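Local coordinates for glycoprotein (Chandipura virus, PDB 5MDM) that probably attaches the virus to host receptors and, in the acidic endosome, changes shape to drive fusion of the viral and endosomal membranes, at residues 137-142 / 218-223; 227-232 / 260-265. All coordinates share one frame; numbering follows the deposited sequence.

Interaction 1 of 2, residues 137-142 / 218-223; sequences DDYRGH and CRLSYC
Tyr-139 and Tyr-222 form the aromatic centre of this contact. They make an offset edge-to-face pair, with ring centroids 5.1 Å apart and planes at 63°. Tyr-222 presents its CD1-CE1 edge to one face of Tyr-139, and Tyr-139 CE1 lies 3.5 Å from Tyr-222 CD1. With chi1 at -170°, CG of Tyr-222 lies opposite its backbone N, and the ring reaches the loop although the bond to CB does not point there. Leu-220 CD2 adds an apolar touch at the rim of the Tyr-139 ring, 4.2 Å from Tyr-139 CD1.

One backbone hydrogen bond joins the segments. Cys-223 N donates to Asp-138 O at 2.8 Å, just past the end of strand 218-222. The Asp-138 side chain meets the Tyr-222 ring at a slant, its CB 3.5 Å from Tyr-222 CE1, with carboxylate and ring planes 75° apart. Asp-138 OD1 is 3.1 Å from Tyr-222 OH. OD2 accepts a hydrogen bond from Gly-179 N. Cys-223 SG, disulfide-bonded to Cys-178, sits over one face of the Tyr-222 ring.

Within the loop, Asp-137 OD1 accepts from Tyr-139 N and from Arg-140 N, both from the same face of the carboxylate plane. The first bond makes an Asx turn. Gly-141 and His-142 face Asp-137 in a G1 beta bulge.

The loop belongs to the region assigned by similarity as the fusion peptide, and Asp-138 is a site of interaction with host vimentin. The contact therefore joins a turn to a strand end through an edge-to-face tyrosine pair and one backbone hydrogen bond, while Asp-138 OD2 and Tyr-139 OH are taken up by Gly-179 N and Val-262 N.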
loop_
_atom_site.group_PDB
_atom_site.type_symbol
_atom_site.label_atom_id
_atom_site.label_comp_id
_atom_site.label_asym_id
_atom_site.label_seq_id
_atom_site.Cartn_x
_atom_site.Cartn_y
_atom_site.Cartn_z
ATOM N N ASP A 137 -20.544 1.083 15.442
ATOM C CA ASP A 137 -19.712 0.913 16.626
ATOM C C ASP A 137 -19.551 -0.583 16.875
ATOM O O ASP A 137 -20.425 -1.215 17.463
ATOM C CB ASP A 137 -20.340 1.584 17.850
ATOM C CG ASP A 137 -19.407 1.599 19.062
ATOM O OD1 ASP A 137 -18.465 0.778 19.126
ATOM O OD2 ASP A 137 -19.622 2.437 19.963
ATOM N N ASP A 138 -18.433 -1.143 16.427
ATOM C CA ASP A 138 -18.178 -2.570 16.600
ATOM C C ASP A 138 -18.065 -2.955 18.071
ATOM O O ASP A 138 -18.282 -4.109 18.436
ATOM C CB ASP A 138 -16.904 -2.989 15.863
ATOM C CG ASP A 138 -17.079 -3.015 14.358
ATOM O OD1 ASP A 138 -16.074 -2.821 13.639
ATOM O OD2 ASP A 138 -18.218 -3.234 13.892
ATOM N N TYR A 139 -17.725 -1.988 18.916
ATOM C CA TYR A 139 -17.470 -2.285 20.322
ATOM C C TYR A 139 -18.748 -2.307 21.151
ATOM O O TYR A 139 -18.896 -3.126 22.053
ATOM C CB TYR A 139 -16.444 -1.307 20.902
ATOM C CG TYR A 139 -15.152 -1.286 20.119
ATOM C CD1 TYR A 139 -14.157 -2.225 20.357
ATOM C CD2 TYR A 139 -14.940 -0.346 19.124
ATOM C CE1 TYR A 139 -12.980 -2.216 19.631
ATOM C CE2 TYR A 139 -13.770 -0.329 18.394
ATOM C CZ TYR A 139 -12.795 -1.263 18.650
ATOM O OH TYR A 139 -11.634 -1.240 17.918
ATOM N N ARG A 140 -19.675 -1.413 20.833
ATOM C CA ARG A 140 -20.931 -1.329 21.565
ATOM C C ARG A 140 -22.061 -2.014 20.805
ATOM O O ARG A 140 -23.162 -2.176 21.324
ATOM C CB ARG A 140 -21.280 0.130 21.861
ATOM C CG ARG A 140 -20.245 0.850 22.718
ATOM C CD ARG A 140 -20.797 2.149 23.268
ATOM N NE ARG A 140 -22.119 1.958 23.860
ATOM C CZ ARG A 140 -22.331 1.539 25.106
ATOM N NH1 ARG A 140 -21.306 1.263 25.899
ATOM N NH2 ARG A 140 -23.571 1.396 25.557
ATOM N N GLY A 141 -21.779 -2.411 19.570
ATOM C CA GLY A 141 -22.702 -3.219 18.793
ATOM C C GLY A 141 -23.935 -2.506 18.274
ATOM O O GLY A 141 -25.016 -3.094 18.210
ATOM N N HIS A 142 -23.784 -1.245 17.891
ATOM C CA HIS A 142 -24.904 -0.509 17.320
ATOM C C HIS A 142 -24.514 0.370 16.133
ATOM O O HIS A 142 -23.338 0.693 15.939
ATOM C CB HIS A 142 -25.627 0.312 18.395
ATOM C CG HIS A 142 -24.732 1.214 19.185
ATOM N ND1 HIS A 142 -24.712 1.216 20.562
ATOM C CD2 HIS A 142 -23.836 2.152 18.795
ATOM C CE1 HIS A 142 -23.840 2.112 20.988
ATOM N NE2 HIS A 142 -23.293 2.692 19.935
ATOM N N CYS A 218 -5.500 -8.606 27.303
ATOM C CA CYS A 218 -6.641 -8.182 28.117
ATOM C C CYS A 218 -7.972 -8.613 27.504
ATOM O O CYS A 218 -8.058 -8.855 26.305
ATOM C CB CYS A 218 -6.607 -6.668 28.358
ATOM S SG CYS A 218 -6.398 -5.677 26.864
ATOM N N ARG A 219 -9.004 -8.713 28.336
ATOM C CA ARG A 219 -10.324 -9.169 27.897
ATOM C C ARG A 219 -11.132 -8.024 27.283
ATOM O O ARG A 219 -11.139 -6.909 27.807
ATOM C CB ARG A 219 -11.075 -9.748 29.091
ATOM C CG ARG A 219 -12.238 -10.638 28.737
ATOM C CD ARG A 219 -12.829 -11.278 29.989
ATOM N NE ARG A 219 -13.650 -10.350 30.762
ATOM C CZ ARG A 219 -13.670 -10.312 32.089
ATOM N NH1 ARG A 219 -12.904 -11.143 32.779
ATOM N NH2 ARG A 219 -14.447 -9.442 32.723
ATOM N N LEU A 220 -11.813 -8.294 26.174
ATOM C CA LEU A 220 -12.587 -7.258 25.485
ATOM C C LEU A 220 -13.716 -7.869 24.667
ATOM O O LEU A 220 -13.553 -8.911 24.024
ATOM C CB LEU A 220 -11.681 -6.399 24.594
ATOM C CG LEU A 220 -12.250 -5.189 23.844
ATOM C CD1 LEU A 220 -11.152 -4.176 23.617
ATOM C CD2 LEU A 220 -12.842 -5.583 22.507
ATOM N N SER A 221 -14.866 -7.207 24.699
ATOM C CA SER A 221 -16.029 -7.661 23.956
ATOM C C SER A 221 -16.085 -6.935 22.629
ATOM O O SER A 221 -16.185 -5.709 22.583
ATOM C CB SER A 221 -17.309 -7.394 24.742
ATOM O OG SER A 221 -18.439 -7.893 24.045
ATOM N N TYR A 222 -16.022 -7.697 21.546
ATOM C CA TYR A 222 -15.960 -7.113 20.217
ATOM C C TYR A 222 -17.022 -7.709 19.305
ATOM O O TYR A 222 -17.136 -8.929 19.184
ATOM C CB TYR A 222 -14.574 -7.330 19.613
ATOM C CG TYR A 222 -14.339 -6.558 18.346
ATOM C CD1 TYR A 222 -14.242 -5.175 18.365
ATOM C CD2 TYR A 222 -14.209 -7.209 17.129
ATOM C CE1 TYR A 222 -14.022 -4.458 17.210
ATOM C CE2 TYR A 222 -13.987 -6.498 15.964
ATOM C CZ TYR A 222 -13.895 -5.123 16.012
ATOM O OH TYR A 222 -13.677 -4.412 14.857
ATOM N N CYS A 223 -17.793 -6.835 18.666
ATOM C CA CYS A 223 -18.839 -7.260 17.747
ATOM C C CYS A 223 -19.808 -8.243 18.393
ATOM O O CYS A 223 -20.204 -9.235 17.781
ATOM C CB CYS A 223 -18.231 -7.863 16.484
ATOM S SG CYS A 223 -17.627 -6.637 15.312
#

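Interaction 2 of 2, residues 227-232 / 260-265; sequences GIKFPN and TEVRST
Lys-229 and Val-262 mark the closest backbone approach, with CA atoms 7.0 Å apart; the touching parts run at 62° to each other, and the segments meet through side chains and the carbonyls of Glu-261 and Asn-232. The first segment ends strand 225-229, the middle strand of a three-stranded antiparallel sheet with 218-222 and 235-237. The second is an irregular loop before helix 270-295, in the region assigned by similarity to trimerization.

The Lys-229 chain provides the apolar part. Its bond to CB points toward the loop, and chi1 of -174° sets CG opposite the backbone N. CD packs 3.5 Å from Thr-260 CG2 and also lies 3.4 Å from Glu-261 O. Lower on the chain, CG is 4.1 Å from Val-262 CG2, and these two side chains run past each other in opposite directions. Bends at chi3 and chi4 turn the ammonium end back to its own segment. There NZ donates to Phe-230 O at 3.2 Å, from above the carbonyl plane. The methylenes thus pack on Thr-260, Glu-261 and Val-262, and the ammonium group bonds to a carbonyl of its own segment. Thr-260 OG1 faces elsewhere and bonds to Pro-257 O.

Asn-232 and Arg-263 make the polar part. The Asn-232 side chain is held by Ile-395 O and Glu-234 N, and its backbone carbonyl meets the arginine. The two side chains cross at about a right angle. Arg-263 has a bend at chi3, and its CD lies 3.2 Å from Asn-232 O. Arg-263 NH1 donates to Asn-232 O at 2.9 Å, in the carbonyl plane, with an N-H...O angle of 143° and the oxygen tilted out of the guanidinium plane.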
loop_
_atom_site.group_PDB
_atom_site.type_symbol
_atom_site.label_atom_id
_atom_site.label_comp_id
_atom_site.label_asym_id
_atom_site.label_seq_id
_atom_site.Cartn_x
_atom_site.Cartn_y
_atom_site.Cartn_z
ATOM N N GLY A 227 -13.910 -11.812 23.862
ATOM C CA GLY A 227 -12.632 -12.235 23.346
ATOM C C GLY A 227 -11.491 -11.598 24.087
ATOM O O GLY A 227 -11.662 -10.986 25.137
ATOM N N ILE A 228 -10.306 -11.751 23.526
ATOM C CA ILE A 228 -9.126 -11.178 24.117
ATOM C C ILE A 228 -8.376 -10.370 23.072
ATOM O O ILE A 228 -8.253 -10.782 21.907
ATOM C CB ILE A 228 -8.230 -12.269 24.715
ATOM C CG1 ILE A 228 -8.126 -13.451 23.748
ATOM C CG2 ILE A 228 -8.798 -12.746 26.040
ATOM C CD1 ILE A 228 -7.302 -14.602 24.277
ATOM N N LYS A 229 -7.929 -9.193 23.491
ATOM C CA LYS A 229 -7.026 -8.383 22.707
ATOM C C LYS A 229 -5.606 -8.718 23.127
ATOM O O LYS A 229 -5.248 -8.665 24.314
ATOM C CB LYS A 229 -7.303 -6.890 22.898
ATOM C CG LYS A 229 -6.474 -5.997 21.984
ATOM C CD LYS A 229 -6.582 -4.536 22.381
ATOM C CE LYS A 229 -5.222 -3.964 22.756
ATOM N NZ LYS A 229 -4.540 -4.788 23.802
ATOM N N PHE A 230 -4.821 -9.083 22.124
ATOM C CA PHE A 230 -3.404 -9.359 22.252
ATOM C C PHE A 230 -2.601 -8.060 22.368
ATOM O O PHE A 230 -3.078 -6.993 21.969
ATOM C CB PHE A 230 -2.967 -10.120 21.007
ATOM C CG PHE A 230 -3.510 -11.509 20.930
ATOM C CD1 PHE A 230 -3.763 -12.226 22.085
ATOM C CD2 PHE A 230 -3.765 -12.102 19.702
ATOM C CE1 PHE A 230 -4.266 -13.515 22.021
ATOM C CE2 PHE A 230 -4.273 -13.387 19.629
ATOM C CZ PHE A 230 -4.524 -14.096 20.792
ATOM N N PRO A 231 -1.370 -8.146 22.904
ATOM C CA PRO A 231 -0.491 -6.982 23.062
ATOM C C PRO A 231 -0.280 -6.210 21.761
ATOM O O PRO A 231 0.045 -5.028 21.814
ATOM C CB PRO A 231 0.830 -7.604 23.505
ATOM C CG PRO A 231 0.451 -8.858 24.172
ATOM C CD PRO A 231 -0.777 -9.364 23.485
ATOM N N ASN A 232 -0.454 -6.859 20.615
ATOM C CA ASN A 232 -0.315 -6.166 19.339
ATOM C C ASN A 232 -1.628 -5.525 18.891
ATOM O O ASN A 232 -1.753 -5.049 17.765
ATOM C CB ASN A 232 0.246 -7.103 18.263
ATOM C CG ASN A 232 -0.764 -8.124 17.789
ATOM O OD1 ASN A 232 -1.703 -8.468 18.502
ATOM N ND2 ASN A 232 -0.574 -8.615 16.570
ATOM N N THR A 260 -10.527 1.016 24.823
ATOM C CA THR A 260 -9.529 0.202 24.142
ATOM C C THR A 260 -10.034 -0.141 22.752
ATOM O O THR A 260 -11.169 -0.581 22.596
ATOM C CB THR A 260 -9.250 -1.112 24.900
ATOM O OG1 THR A 260 -8.680 -0.820 26.180
ATOM C CG2 THR A 260 -8.283 -1.977 24.124
ATOM N N GLU A 261 -9.203 0.068 21.738
ATOM C CA GLU A 261 -9.586 -0.285 20.377
ATOM C C GLU A 261 -8.919 -1.585 19.908
ATOM O O GLU A 261 -8.002 -2.097 20.549
ATOM C CB GLU A 261 -9.313 0.877 19.411
ATOM C CG GLU A 261 -10.416 1.934 19.393
ATOM C CD GLU A 261 -10.056 3.164 18.577
ATOM O OE1 GLU A 261 -8.860 3.347 18.261
ATOM O OE2 GLU A 261 -10.971 3.952 18.254
ATOM N N VAL A 262 -9.400 -2.113 18.790
ATOM C CA VAL A 262 -8.948 -3.393 18.267
ATOM C C VAL A 262 -8.643 -3.257 16.778
ATOM O O VAL A 262 -9.389 -2.603 16.047
ATOM C CB VAL A 262 -10.039 -4.474 18.498
ATOM C CG1 VAL A 262 -10.063 -5.499 17.376
ATOM C CG2 VAL A 262 -9.855 -5.138 19.851
ATOM N N ARG A 263 -7.544 -3.858 16.329
ATOM C CA ARG A 263 -7.188 -3.815 14.913
ATOM C C ARG A 263 -7.465 -5.130 14.186
ATOM O O ARG A 263 -7.487 -6.203 14.796
ATOM C CB ARG A 263 -5.728 -3.404 14.728
ATOM C CG ARG A 263 -4.745 -4.210 15.546
ATOM C CD ARG A 263 -3.320 -3.732 15.328
ATOM N NE ARG A 263 -2.743 -4.255 14.095
ATOM C CZ ARG A 263 -1.517 -4.757 14.002
ATOM N NH1 ARG A 263 -0.739 -4.800 15.070
ATOM N NH2 ARG A 263 -1.071 -5.213 12.840
ATOM N N SER A 264 -7.689 -5.031 12.878
ATOM C CA SER A 264 -7.842 -6.207 12.036
ATOM C C SER A 264 -6.573 -7.036 12.067
ATOM O O SER A 264 -5.473 -6.503 12.205
ATOM C CB SER A 264 -8.165 -5.813 10.596
ATOM O OG SER A 264 -9.516 -5.405 10.479
ATOM N N THR A 265 -6.736 -8.347 11.954
ATOM C CA THR A 265 -5.604 -9.253 11.968
ATOM C C THR A 265 -4.804 -9.060 10.688
ATOM O O THR A 265 -5.239 -9.439 9.598
ATOM C CB THR A 265 -6.053 -10.710 12.146
ATOM O OG1 THR A 265 -6.556 -10.884 13.474
ATOM C CG2 THR A 265 -4.889 -11.647 11.947
#

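Both interactions reach the same small antiparallel sheet. Interaction 1 uses strand 218-222 and interaction 2 its neighbour 225-229, and Cys-218 O and Lys-229 N probably pair between them. Interaction 1 is partly buried, whereas interaction 2 is a surface contact. Their chemistry differs: a tyrosine pair and a backbone bond in the first, lysine methylenes and an arginine-to-carbonyl bond in the second. Their centres are 10 Å apart. The loops 137-142 and 260-265 also touch directly, through a probable hydrogen bond of 2.6 Å between Tyr-139 OH and Val-262 N. Leu-220 CD1 packs on Thr-260 CG2 as well, so the sheet and both loops form one continuous patch.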